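Local atomic coordinates of homospermidine synthase (Legionella pneumophila subsp. pneumophila str. Philadelphia 1, PDB entry 2PH5), a protein that binds NAD in a Rossmann-type domain and probably makes the polyamine homospermidine. Residues I232-Q237 / L290-E295; P238-W243 / A294-L299; D209-Y214 / N350-G355; G220-T225 / N343-I348; I167-L172 / V421-I426. One frame throughout, in Å; residues are numbered along the deposited sequence.

Interaction 1: residues I232-Q237 / L290-E295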
# COMPACT_ATOMS: atom_id res chain seq x y z
N ILE A 232 9.74 -0.72 -11.15
CA ILE A 232 8.99 -1.91 -11.52
C ILE A 232 9.91 -3.10 -11.81
O ILE A 232 9.73 -4.18 -11.24
CB ILE A 232 8.13 -1.63 -12.77
CG1 ILE A 232 7.08 -0.57 -12.44
CG2 ILE A 232 7.50 -2.92 -13.28
CD1 ILE A 232 6.25 -0.15 -13.62
N LEU A 233 10.89 -2.88 -12.69
CA LEU A 233 11.83 -3.93 -13.06
C LEU A 233 12.55 -4.47 -11.81
O LEU A 233 12.62 -5.69 -11.61
CB LEU A 233 12.86 -3.39 -14.06
CG LEU A 233 13.63 -4.45 -14.85
CD1 LEU A 233 12.70 -5.03 -15.92
CD2 LEU A 233 14.88 -3.86 -15.52
N GLU A 234 13.06 -3.59 -10.96
CA GLU A 234 13.73 -4.02 -9.74
C GLU A 234 12.81 -4.84 -8.84
O GLU A 234 13.20 -5.88 -8.31
CB GLU A 234 14.27 -2.81 -8.98
CG GLU A 234 15.58 -2.29 -9.53
CD GLU A 234 15.87 -0.85 -9.14
OE1 GLU A 234 15.45 -0.42 -8.04
OE2 GLU A 234 16.53 -0.15 -9.96
N GLY A 235 11.57 -4.37 -8.69
CA GLY A 235 10.63 -5.09 -7.85
C GLY A 235 10.19 -6.43 -8.43
O GLY A 235 9.70 -7.30 -7.70
N LEU A 236 10.36 -6.61 -9.73
CA LEU A 236 9.97 -7.86 -10.36
C LEU A 236 11.00 -8.96 -10.16
O LEU A 236 10.66 -10.14 -10.11
CB LEU A 236 9.72 -7.64 -11.86
CG LEU A 236 8.27 -7.73 -12.38
CD1 LEU A 236 7.36 -6.83 -11.59
CD2 LEU A 236 8.24 -7.36 -13.86
N GLN A 237 12.27 -8.58 -10.04
CA GLN A 237 13.34 -9.56 -9.86
C GLN A 237 13.36 -10.15 -8.45
O GLN A 237 12.87 -9.54 -7.51
CB GLN A 237 14.70 -8.93 -10.15
CG GLN A 237 14.84 -8.38 -11.56
CD GLN A 237 16.13 -7.60 -11.73
OE1 GLN A 237 16.45 -6.71 -10.93
NE2 GLN A 237 16.87 -7.91 -12.80
N LEU A 290 12.45 -4.97 0.06
CA LEU A 290 13.81 -5.46 -0.14
C LEU A 290 14.13 -5.48 -1.64
O LEU A 290 14.51 -6.50 -2.20
CB LEU A 290 13.96 -6.85 0.48
CG LEU A 290 15.28 -7.64 0.47
CD1 LEU A 290 16.50 -6.76 0.48
CD2 LEU A 290 15.28 -8.57 1.68
N ILE A 291 13.96 -4.31 -2.26
CA ILE A 291 14.23 -4.10 -3.68
C ILE A 291 15.68 -4.42 -3.98
O ILE A 291 16.58 -3.97 -3.29
CB ILE A 291 13.94 -2.63 -4.10
CG1 ILE A 291 12.59 -2.52 -4.79
CG2 ILE A 291 14.99 -2.14 -5.08
CD1 ILE A 291 11.44 -2.93 -3.94
N THR A 292 15.91 -5.18 -5.04
CA THR A 292 17.25 -5.58 -5.43
C THR A 292 18.07 -4.42 -6.02
O THR A 292 17.51 -3.40 -6.43
CB THR A 292 17.16 -6.68 -6.48
OG1 THR A 292 16.62 -6.14 -7.69
CG2 THR A 292 16.24 -7.79 -6.00
N HIS A 293 19.40 -4.57 -6.06
CA HIS A 293 20.27 -3.56 -6.67
C HIS A 293 21.63 -4.10 -7.13
O HIS A 293 21.97 -5.26 -6.87
CB HIS A 293 20.48 -2.36 -5.74
CG HIS A 293 19.80 -1.11 -6.22
ND1 HIS A 293 20.20 -0.42 -7.35
CD2 HIS A 293 18.75 -0.42 -5.71
CE1 HIS A 293 19.43 0.64 -7.51
NE2 HIS A 293 18.54 0.66 -6.53
N ALA A 294 22.39 -3.26 -7.81
CA ALA A 294 23.69 -3.67 -8.33
C ALA A 294 24.79 -3.64 -7.28
O ALA A 294 25.49 -4.63 -7.08
CB ALA A 294 24.08 -2.78 -9.51
N GLU A 295 24.93 -2.49 -6.62
CA GLU A 295 25.96 -2.30 -5.61
C GLU A 295 25.84 -3.17 -4.36
O GLU A 295 26.42 -2.87 -3.32
CB GLU A 295 26.01 -0.82 -5.19
CG GLU A 295 27.36 -0.14 -5.42
CD GLU A 295 27.40 1.31 -4.96
OE1 GLU A 295 28.48 1.93 -5.04
OE2 GLU A 295 26.36 1.83 -4.52
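E234 lies across the loop 290-295 with its side chain at about a right angle to that of I291 and oblique to the ring of H293. Its CG stands beside the backbone N (chi1 -81°) and the chain runs on extended, which carries the carboxylate over one face of the imidazole. There CD sits 4.0 Å above the ring plane, displaced toward the rim, and carboxylate and ring planes are 52° apart, so this is an inclined lid and not a flat stack. Of the two oxygens, OE1 comes nearer the ring, 3.6 Å from H293 NE2, and it also touches I291 CG2 at 3.5 Å. Y319 meets the same imidazole with its own ring.

The contact joins the last turn of helix 228-236 to the loop that leads from strand 286-289 into helix 295-302, within the C-terminal domain of the saccharopine dehydrogenase family. It lies beside the cofactor site: H293 packs against P160, and its side chain is about 4 Å from that of N159, both NAD-binding residues.

One residue before H293, T292 faces the end of the helix. Its OG1, held between the backbone N and the carbonyl carbon (chi1 68°), has two acceptors within weak hydrogen-bonding distance, Q237 OE1 at 3.3 Å and E234 O at 3.5 Å, and its single proton can serve one or the other. Q237 comes in at about a right angle to T292, just where the chain leaves helical geometry. S271 OG gives E234 O a hydrogen bond.

Interaction 2: residues P238-W243 / A294-L299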
# COMPACT_ATOMS: atom_id res chain seq x y z
N PRO A 238 13.94 -11.34 -8.31
CA PRO A 238 14.00 -11.98 -6.99
C PRO A 238 14.92 -11.26 -5.99
O PRO A 238 15.96 -10.73 -6.37
CB PRO A 238 14.49 -13.39 -7.32
CG PRO A 238 15.35 -13.18 -8.54
CD PRO A 238 14.52 -12.21 -9.35
N ALA A 239 14.52 -11.26 -4.72
CA ALA A 239 15.30 -10.61 -3.67
C ALA A 239 16.78 -11.04 -3.68
O ALA A 239 17.08 -12.23 -3.66
CB ALA A 239 14.68 -10.92 -2.30
N GLU A 240 17.68 -10.05 -3.72
CA GLU A 240 19.13 -10.29 -3.73
C GLU A 240 19.73 -9.81 -2.41
O GLU A 240 19.51 -8.67 -2.00
CB GLU A 240 19.79 -9.55 -4.89
CG GLU A 240 21.26 -9.92 -5.10
CD GLU A 240 21.90 -9.16 -6.24
OE1 GLU A 240 21.49 -9.36 -7.40
OE2 GLU A 240 22.81 -8.36 -5.98
N ILE A 241 20.51 -10.67 -1.76
CA ILE A 241 21.09 -10.34 -0.46
C ILE A 241 22.54 -10.77 -0.25
O ILE A 241 22.90 -11.91 -0.54
CB ILE A 241 20.24 -10.97 0.66
CG1 ILE A 241 18.76 -10.70 0.41
CG2 ILE A 241 20.67 -10.42 2.01
CD1 ILE A 241 17.84 -11.53 1.28
N GLY A 242 23.36 -9.86 0.28
CA GLY A 242 24.74 -10.20 0.57
C GLY A 242 24.70 -10.97 1.89
O GLY A 242 24.31 -10.41 2.92
N TRP A 243 25.08 -12.24 1.87
CA TRP A 243 25.02 -13.05 3.08
C TRP A 243 26.17 -12.80 4.05
O TRP A 243 27.32 -13.08 3.73
CB TRP A 243 24.96 -14.53 2.73
CG TRP A 243 24.18 -15.34 3.73
CD1 TRP A 243 24.55 -16.53 4.29
CD2 TRP A 243 22.89 -15.03 4.26
NE1 TRP A 243 23.57 -16.99 5.13
CE2 TRP A 243 22.53 -16.09 5.13
CE3 TRP A 243 21.99 -13.97 4.08
CZ2 TRP A 243 21.31 -16.12 5.82
CZ3 TRP A 243 20.78 -14.00 4.77
CH2 TRP A 243 20.45 -15.07 5.63
N ALA A 294 22.39 -3.26 -7.81
CA ALA A 294 23.69 -3.67 -8.33
C ALA A 294 24.79 -3.64 -7.28
O ALA A 294 25.49 -4.63 -7.08
CB ALA A 294 24.08 -2.78 -9.51
N GLU A 295 24.93 -2.49 -6.62
CA GLU A 295 25.96 -2.30 -5.61
C GLU A 295 25.84 -3.17 -4.36
O GLU A 295 26.42 -2.87 -3.32
CB GLU A 295 26.01 -0.82 -5.19
CG GLU A 295 27.36 -0.14 -5.42
CD GLU A 295 27.40 1.31 -4.96
OE1 GLU A 295 28.48 1.93 -5.04
OE2 GLU A 295 26.36 1.83 -4.52
N THR A 296 25.07 -4.25 -4.45
CA THR A 296 24.92 -5.15 -3.31
C THR A 296 26.10 -6.11 -3.28
O THR A 296 26.75 -6.27 -2.26
CB THR A 296 23.61 -5.97 -3.38
OG1 THR A 296 22.49 -5.09 -3.41
CG2 THR A 296 23.49 -6.88 -2.17
N ILE A 297 26.38 -6.73 -4.42
CA ILE A 297 27.48 -7.67 -4.52
C ILE A 297 28.84 -6.97 -4.44
O ILE A 297 29.76 -7.46 -3.78
CB ILE A 297 27.41 -8.46 -5.82
CG1 ILE A 297 26.01 -9.06 -5.98
CG2 ILE A 297 28.49 -9.54 -5.84
CD1 ILE A 297 25.49 -9.77 -4.74
N SER A 298 28.95 -5.83 -5.10
CA SER A 298 30.19 -5.07 -5.10
C SER A 298 30.54 -4.57 -3.70
O SER A 298 31.70 -4.63 -3.30
CB SER A 298 30.07 -3.89 -6.07
OG SER A 298 28.99 -3.04 -5.71
N LEU A 299 29.55 -4.10 -2.95
CA LEU A 299 29.82 -3.62 -1.60
C LEU A 299 30.17 -4.76 -0.66
O LEU A 299 31.11 -4.66 0.12
CB LEU A 299 28.61 -2.86 -1.03
CG LEU A 299 28.35 -1.49 -1.64
CD1 LEU A 299 27.08 -0.88 -1.05
CD2 LEU A 299 29.55 -0.60 -1.38
O HOH W 1 20.53 -6.71 -4.25
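T296 is where helix 295-302 first meets strand 238-242, through CB and its methyl. CB lies 3.6 Å from E240 OE2. A chi1 of -60° puts OG1 beside the backbone N and leaves CG2 anti to it, so the methyl reaches over to the strand backbone and stops 3.9 Å from G242 N. G242 presents bare main chain to this methyl. The hydroxyl turns to a water instead: OG1 is 2.7 Å from it, and the same water lies in donating geometry 3.2 Å from E240 O, though it has other acceptors in reach, so it can link helix and strand.

One residue on, I297 brings the end of its chain to the E240 carboxylate. E240 OE2 sits 3.3 Å from I297 CD1 and equally close to CG1, the two side chains crossing at about a right angle. E240 gets there because its chain is fully stretched, CG anti to the backbone N (chi1 -171°), and it lays a carboxylate oxygen on aliphatic carbon in a buried place. Beyond E240, Y266 packs on the same side chain, and I297 also rests on A264 of the neighbouring strand.

The short helix and strand segments run nearly parallel, 13° apart with axes 7.9 Å from each other. Helix 295-302 thus packs along edge strand 238-242 of a three-stranded antiparallel sheet in the C-terminal domain.

Interaction 3: residues D209-Y214 / N350-G355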
# COMPACT_ATOMS: atom_id res chain seq x y z
N ASP A 209 11.14 7.77 1.06
CA ASP A 209 10.63 8.88 0.25
C ASP A 209 9.26 9.27 0.78
O ASP A 209 8.32 8.47 0.74
CB ASP A 209 10.49 8.43 -1.21
CG ASP A 209 10.46 9.59 -2.19
OD1 ASP A 209 9.84 10.64 -1.90
OD2 ASP A 209 11.05 9.44 -3.29
N SER A 210 9.15 10.50 1.27
CA SER A 210 7.89 11.02 1.81
C SER A 210 7.30 12.12 0.93
O SER A 210 6.41 12.84 1.36
CB SER A 210 8.10 11.56 3.23
OG SER A 210 8.97 12.67 3.26
N GLN A 211 7.78 12.25 -0.30
CA GLN A 211 7.24 13.29 -1.17
C GLN A 211 5.79 13.00 -1.54
O GLN A 211 5.49 11.94 -2.10
CB GLN A 211 8.12 13.43 -2.43
CG GLN A 211 9.58 13.76 -2.06
CD GLN A 211 10.53 13.73 -3.24
OE1 GLN A 211 10.67 14.72 -3.98
NE2 GLN A 211 11.21 12.59 -3.43
N VAL A 212 4.88 13.92 -1.19
CA VAL A 212 3.47 13.77 -1.51
C VAL A 212 3.14 14.70 -2.67
O VAL A 212 3.92 15.59 -2.99
CB VAL A 212 2.55 14.14 -0.32
CG1 VAL A 212 2.69 13.10 0.77
CG2 VAL A 212 2.88 15.53 0.19
N THR A 213 1.97 14.51 -3.28
CA THR A 213 1.62 15.30 -4.45
C THR A 213 0.17 15.76 -4.58
O THR A 213 -0.70 15.37 -3.81
CB THR A 213 1.88 14.51 -5.72
OG1 THR A 213 1.07 13.34 -5.70
CG2 THR A 213 3.35 14.11 -5.81
N TYR A 214 -0.05 16.60 -5.59
CA TYR A 214 -1.36 17.12 -5.92
C TYR A 214 -1.39 17.44 -7.42
O TYR A 214 -0.49 18.08 -7.95
CB TYR A 214 -1.65 18.39 -5.12
CG TYR A 214 -2.96 19.03 -5.53
CD1 TYR A 214 -4.19 18.53 -5.07
CD2 TYR A 214 -2.98 20.05 -6.48
CE1 TYR A 214 -5.40 19.03 -5.55
CE2 TYR A 214 -4.18 20.56 -6.96
CZ TYR A 214 -5.38 20.04 -6.50
OH TYR A 214 -6.55 20.52 -7.04
N ASN A 350 6.70 18.57 -10.55
CA ASN A 350 6.01 19.78 -10.14
C ASN A 350 4.78 19.51 -9.28
O ASN A 350 4.43 20.34 -8.44
CB ASN A 350 5.59 20.59 -11.37
CG ASN A 350 6.77 21.02 -12.21
OD1 ASN A 350 7.85 21.30 -11.68
ND2 ASN A 350 6.57 21.09 -13.52
N GLU A 351 4.14 18.37 -9.46
CA GLU A 351 2.96 18.09 -8.66
C GLU A 351 3.22 17.80 -7.19
O GLU A 351 2.29 17.85 -6.38
CB GLU A 351 2.13 16.96 -9.28
CG GLU A 351 2.89 15.72 -9.68
CD GLU A 351 3.43 15.78 -11.11
OE1 GLU A 351 4.47 16.45 -11.33
OE2 GLU A 351 2.80 15.17 -12.01
N ILE A 352 4.47 17.52 -6.81
CA ILE A 352 4.70 17.26 -5.40
C ILE A 352 4.68 18.58 -4.64
O ILE A 352 5.28 19.57 -5.05
CB ILE A 352 6.03 16.47 -5.14
CG1 ILE A 352 7.02 17.33 -4.37
CG2 ILE A 352 6.65 16.00 -6.44
CD1 ILE A 352 8.10 16.51 -3.78
N ILE A 353 3.96 18.60 -3.52
CA ILE A 353 3.81 19.81 -2.74
C ILE A 353 4.56 19.83 -1.41
O ILE A 353 4.82 20.89 -0.85
CB ILE A 353 2.32 20.07 -2.46
CG1 ILE A 353 1.79 19.01 -1.49
CG2 ILE A 353 1.56 20.04 -3.77
CD1 ILE A 353 0.28 19.02 -1.28
N ASP A 354 4.92 18.66 -0.89
CA ASP A 354 5.60 18.59 0.39
C ASP A 354 6.39 17.29 0.48
O ASP A 354 6.28 16.42 -0.39
CB ASP A 354 4.56 18.64 1.52
CG ASP A 354 5.16 18.94 2.87
OD1 ASP A 354 4.60 18.46 3.88
OD2 ASP A 354 6.19 19.66 2.95
N GLY A 355 7.19 17.16 1.53
CA GLY A 355 7.95 15.94 1.72
C GLY A 355 9.44 15.99 1.46
O GLY A 355 9.99 17.01 1.05
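V212 and T213 pair with I352-D354 where two antiparallel neighbours of the mixed sheet in the C-terminal domain, strands 202-213 and 352-364, meet at their frayed ends. V212 N donates to D354 O at 3.0 Å, and V212 O takes I353 N at 3.1 Å. Farther on, Y214 N closes on E351 O at 2.8 Å. All three donors sit some 30° or more off the acceptor carbonyl plane, as befits an irregular, weakly bonded strand end.

T213 and I352 form a non-hydrogen-bonded pair, their CA atoms 3.8 Å apart. T213 CG2 presses on I352 at about a right angle, while its OG1 is bonded to D326. V212 and D354 lie side by side, pointing the same way; V212 CG2 also touches I353 CG1, and P216 of the second subunit packs on V212 and I353. Y214 meets Y214 of that subunit edge-to-face.

G355 packs its CA against the S210 carbonyl, where a CB would collide with the backbone of S210 and Q211. Where strand 202-213 is interrupted, D209 OD1 accepts from Q211 N (3.1 Å), an Asx turn; it also takes Q211 NE2 at 2.8 Å, on the syn side but tilted from the carboxylate plane.

Interaction 4: residues G220-T225 / N343-I348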
# COMPACT_ATOMS: atom_id res chain seq x y z
N GLY A 220 -4.63 3.17 -12.97
CA GLY A 220 -4.01 2.85 -14.24
C GLY A 220 -2.68 3.49 -14.55
O GLY A 220 -2.28 3.56 -15.71
N GLU A 221 -1.96 3.94 -13.53
CA GLU A 221 -0.68 4.56 -13.79
C GLU A 221 0.29 4.28 -12.66
O GLU A 221 -0.11 4.19 -11.50
CB GLU A 221 -0.85 6.07 -13.95
CG GLU A 221 -1.05 6.81 -12.65
CD GLU A 221 -1.28 8.31 -12.84
OE1 GLU A 221 -0.75 8.86 -13.83
OE2 GLU A 221 -1.97 8.92 -11.99
N PHE A 222 1.56 4.14 -13.00
CA PHE A 222 2.58 3.91 -12.00
C PHE A 222 3.26 5.27 -11.78
O PHE A 222 3.88 5.82 -12.70
CB PHE A 222 3.58 2.86 -12.48
CG PHE A 222 4.41 2.27 -11.37
CD1 PHE A 222 5.47 2.99 -10.81
CD2 PHE A 222 4.12 1.00 -10.86
CE1 PHE A 222 6.23 2.45 -9.77
CE2 PHE A 222 4.87 0.46 -9.82
CZ PHE A 222 5.93 1.18 -9.27
N VAL A 223 3.11 5.81 -10.58
CA VAL A 223 3.67 7.11 -10.23
C VAL A 223 4.88 6.97 -9.30
O VAL A 223 4.83 6.23 -8.31
CB VAL A 223 2.59 8.01 -9.58
CG1 VAL A 223 3.09 9.44 -9.43
CG2 VAL A 223 1.34 8.00 -10.45
N ASN A 224 5.95 7.69 -9.61
CA ASN A 224 7.16 7.60 -8.81
C ASN A 224 8.00 8.87 -8.92
O ASN A 224 7.88 9.63 -9.88
CB ASN A 224 7.97 6.38 -9.24
CG ASN A 224 9.11 6.06 -8.28
OD1 ASN A 224 9.03 6.33 -7.08
ND2 ASN A 224 10.17 5.46 -8.81
N THR A 225 8.83 9.10 -7.92
CA THR A 225 9.67 10.27 -7.91
C THR A 225 10.81 10.12 -8.91
O THR A 225 11.52 11.08 -9.19
CB THR A 225 10.20 10.53 -6.51
OG1 THR A 225 10.75 9.32 -5.97
CG2 THR A 225 9.05 11.01 -5.61
N ASN A 343 -0.55 0.51 -17.88
CA ASN A 343 -0.30 0.96 -19.24
C ASN A 343 0.21 2.40 -19.28
O ASN A 343 0.60 2.90 -20.35
CB ASN A 343 -1.58 0.84 -20.08
CG ASN A 343 -2.03 -0.61 -20.24
OD1 ASN A 343 -1.20 -1.51 -20.42
ND2 ASN A 343 -3.34 -0.83 -20.20
N LYS A 344 0.25 3.06 -18.13
CA LYS A 344 0.71 4.44 -18.08
C LYS A 344 1.72 4.69 -16.95
O LYS A 344 1.60 4.13 -15.87
CB LYS A 344 -0.50 5.36 -17.90
CG LYS A 344 -0.42 6.65 -18.66
CD LYS A 344 0.69 7.52 -18.09
CE LYS A 344 1.29 8.43 -19.16
NZ LYS A 344 2.04 7.65 -20.19
N ASN A 345 2.73 5.52 -17.23
CA ASN A 345 3.75 5.86 -16.23
C ASN A 345 3.80 7.37 -16.06
O ASN A 345 3.55 8.12 -17.01
CB ASN A 345 5.14 5.38 -16.65
CG ASN A 345 5.34 3.90 -16.44
OD1 ASN A 345 4.79 3.32 -15.51
ND2 ASN A 345 6.15 3.28 -17.28
N ARG A 346 4.12 7.83 -14.86
CA ARG A 346 4.20 9.26 -14.64
C ARG A 346 5.29 9.58 -13.63
O ARG A 346 5.45 8.87 -12.64
CB ARG A 346 2.85 9.81 -14.16
CG ARG A 346 2.84 11.32 -13.95
CD ARG A 346 1.43 11.88 -13.94
NE ARG A 346 0.61 11.30 -12.87
CZ ARG A 346 0.45 11.85 -11.67
NH1 ARG A 346 -0.31 11.24 -10.77
NH2 ARG A 346 1.03 13.01 -11.38
N LEU A 347 6.06 10.63 -13.91
CA LEU A 347 7.13 11.08 -13.02
C LEU A 347 6.64 12.31 -12.28
O LEU A 347 6.37 13.35 -12.89
CB LEU A 347 8.39 11.44 -13.82
CG LEU A 347 9.54 12.19 -13.10
CD1 LEU A 347 10.22 11.30 -12.07
CD2 LEU A 347 10.56 12.64 -14.15
N ILE A 348 6.53 12.21 -10.96
CA ILE A 348 6.09 13.37 -10.22
C ILE A 348 7.24 14.31 -9.91
O ILE A 348 8.24 13.93 -9.30
CB ILE A 348 5.36 12.97 -8.93
CG1 ILE A 348 6.17 11.92 -8.17
CG2 ILE A 348 3.98 12.48 -9.29
CD1 ILE A 348 5.67 11.67 -6.75
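E221 offers its carboxylate to R346, which grips it side-on with two nitrogens. R346 NE bonds OE1 at 3.0 Å and NH1 bonds OE2 at 3.1 Å, both nearly straight (167° and 161°). Each oxygen lies close to the guanidinium plane, but the nitrogens approach from above the carboxylate plane, and the two planes are 42° apart. E221 OE2 also accepts from S218 N, and R346 NH2 has a second salt bridge, to E351, so the arginine is held between two acids. V223, on the same face, runs alongside R346 and puts CG1 over one face of the guanidinium.

Beneath them runs a two-stranded parallel sheet, strand 221-224 beside 344-347, in the C-terminal domain. The backbone bonds go back and forth: F222 N to K344 O at 2.9 Å, R346 N to F222 O at 3.0 Å, then N224 N to R346 O and I348 N to N224 O.

On the other face F222, its CG anti to the backbone N, leans toward helices 228-236 and 325-336. At the C-terminal ends of the strands, T225 CG2 meets I348 CD1 at 3.6 Å, and L347 CD1 lies 3.2 Å from T225 O. The side chain of L347 is about 4 Å from that of C23, an NAD-binding residue.

Interaction 5: residues I167-L172 / V421-I426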
# COMPACT_ATOMS: atom_id res chain seq x y z
N ILE A 167 28.93 4.80 3.31
CA ILE A 167 29.37 3.70 4.16
C ILE A 167 30.76 3.98 4.72
O ILE A 167 31.00 3.80 5.92
CB ILE A 167 29.34 2.36 3.39
CG1 ILE A 167 27.89 1.86 3.31
CG2 ILE A 167 30.24 1.33 4.08
CD1 ILE A 167 27.69 0.62 2.46
N LYS A 168 31.68 4.44 3.88
CA LYS A 168 33.03 4.74 4.33
C LYS A 168 33.01 5.87 5.36
O LYS A 168 33.72 5.82 6.36
CB LYS A 168 33.91 5.17 3.16
CG LYS A 168 34.26 4.08 2.18
CD LYS A 168 35.07 4.66 1.04
CE LYS A 168 35.60 3.59 0.09
NZ LYS A 168 36.54 4.21 -0.89
N GLU A 169 32.19 6.89 5.12
CA GLU A 169 32.11 8.01 6.05
C GLU A 169 31.63 7.52 7.41
O GLU A 169 32.21 7.86 8.44
CB GLU A 169 31.16 9.09 5.50
CG GLU A 169 31.10 10.36 6.35
CD GLU A 169 32.32 11.25 6.22
OE1 GLU A 169 33.45 10.72 6.14
OE2 GLU A 169 32.15 12.49 6.20
N ALA A 170 30.58 6.70 7.40
CA ALA A 170 30.02 6.17 8.64
C ALA A 170 31.03 5.28 9.35
O ALA A 170 31.17 5.34 10.58
CB ALA A 170 28.74 5.39 8.34
N LEU A 171 31.73 4.46 8.58
CA LEU A 171 32.73 3.57 9.14
C LEU A 171 33.76 4.37 9.94
O LEU A 171 34.16 3.97 11.03
CB LEU A 171 33.41 2.78 8.01
CG LEU A 171 33.34 1.25 8.08
CD1 LEU A 171 32.01 0.81 8.61
CD2 LEU A 171 33.60 0.65 6.70
N LEU A 172 34.17 5.52 9.41
CA LEU A 172 35.15 6.34 10.12
C LEU A 172 34.52 7.04 11.32
O LEU A 172 35.13 7.09 12.39
CB LEU A 172 35.77 7.37 9.17
CG LEU A 172 36.54 6.86 7.95
CD1 LEU A 172 37.03 8.04 7.14
CD2 LEU A 172 37.72 5.98 8.38
N VAL A 421 36.85 5.26 -5.26
CA VAL A 421 36.96 6.72 -5.22
C VAL A 421 36.95 7.24 -3.79
O VAL A 421 36.24 6.71 -2.92
CB VAL A 421 35.79 7.37 -6.01
CG1 VAL A 421 35.97 8.88 -6.09
CG2 VAL A 421 35.71 6.75 -7.39
N ASP A 422 37.75 8.28 -3.54
CA ASP A 422 37.86 8.89 -2.21
C ASP A 422 36.53 9.51 -1.80
O ASP A 422 36.08 10.50 -2.38
CB ASP A 422 38.97 9.95 -2.23
CG ASP A 422 39.14 10.64 -0.90
OD1 ASP A 422 39.14 9.95 0.15
OD2 ASP A 422 39.29 11.88 -0.89
N HIS A 423 35.90 8.94 -0.78
CA HIS A 423 34.59 9.41 -0.33
C HIS A 423 34.52 10.90 0.05
O HIS A 423 33.57 11.59 -0.31
CB HIS A 423 34.11 8.55 0.84
CG HIS A 423 34.96 8.66 2.06
ND1 HIS A 423 36.27 8.23 2.09
CD2 HIS A 423 34.72 9.22 3.27
CE1 HIS A 423 36.80 8.54 3.26
NE2 HIS A 423 35.88 9.13 4.00
N GLN A 424 35.54 11.40 0.75
CA GLN A 424 35.58 12.80 1.17
C GLN A 424 35.56 13.77 -0.02
O GLN A 424 34.92 14.82 0.03
CB GLN A 424 36.82 13.04 2.04
CG GLN A 424 36.94 14.45 2.59
CD GLN A 424 38.25 14.69 3.35
OE1 GLN A 424 38.68 15.84 3.50
NE2 GLN A 424 38.86 13.61 3.84
N TYR A 425 36.25 13.41 -1.09
CA TYR A 425 36.29 14.23 -2.29
C TYR A 425 34.88 14.38 -2.84
O TYR A 425 34.41 15.49 -3.11
CB TYR A 425 37.17 13.58 -3.33
CG TYR A 425 37.31 14.33 -4.64
CD1 TYR A 425 38.50 14.97 -4.97
CD2 TYR A 425 36.27 14.32 -5.58
CE1 TYR A 425 38.68 15.58 -6.20
CE2 TYR A 425 36.43 14.93 -6.83
CZ TYR A 425 37.64 15.55 -7.13
OH TYR A 425 37.83 16.12 -8.37
N ILE A 426 34.21 13.25 -3.01
CA ILE A 426 32.85 13.24 -3.55
C ILE A 426 31.88 13.92 -2.60
O ILE A 426 31.19 14.85 -3.00
CB ILE A 426 32.38 11.77 -3.88
CG1 ILE A 426 32.60 11.48 -5.37
CG2 ILE A 426 30.88 11.60 -3.65
CD1 ILE A 426 33.99 11.66 -5.85
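H423 is the tight part of this contact, its imidazole set among three side chains of helix 158-176. K168 lies over one face, with CB 4.0 Å from the ring centroid and 20° off the ring normal, a CH-pi contact displaced toward the rim. E169 comes to the edge, in the plane of the ring: OE1 is 3.5 Å from H423 CD2, with the carboxylate plane turned 72° from the imidazole. L172 brings CD1 to within 3.5 Å of H423 NE2, arriving obliquely. The ring reaches them all because CG sits between its own backbone N and carbonyl carbon (chi1 65°), so the imidazole is swung toward the other helix. H165 and R184 also pack on H423.

Away from the ring the fit is looser. K168 stretches out fully past H423, and its NZ makes only a weak hydrogen bond to V421 O, at 3.2 Å; its stronger partner is E419 O. Two backbone carbonyls from the same loop thus share the ammonium group. Q424 is exposed, while the partly exposed D422 points its CB away from helix 158-176. The D422 side chain instead caps its own helix: OD2 takes a weak bond from Y425 N at 3.4 Å, and OD1 forms a salt bridge with R184.

D422 is thus the N-cap of helix 423-430. The arrangement is a helix start docked on the side of a longer helix, the one that carries NAD-binding residues at its beginning, with H423 of the first turn lying between them.

Overall arrangement
From the N terminus, helix 158-176 supplies the first half of interaction 5, which closes the longest loop, out to helix 423-430, and encloses all the others. Strand 202-213 then opens interaction 3, and 221-224 opens interaction 4, which lies within it. Interactions 1 and 2 sit inside both, on consecutive elements, helix 228-236 and strand 238-242, and both end around helix 295-302, sharing A294 and E295; these two cross instead of nesting. Interactions 3 and 4 are tied by R346-E351 and D209-T225, joining the small parallel sheet to the mixed one. I232 on F222 links 1 to 4, and L299 on I167 links 2 to 5.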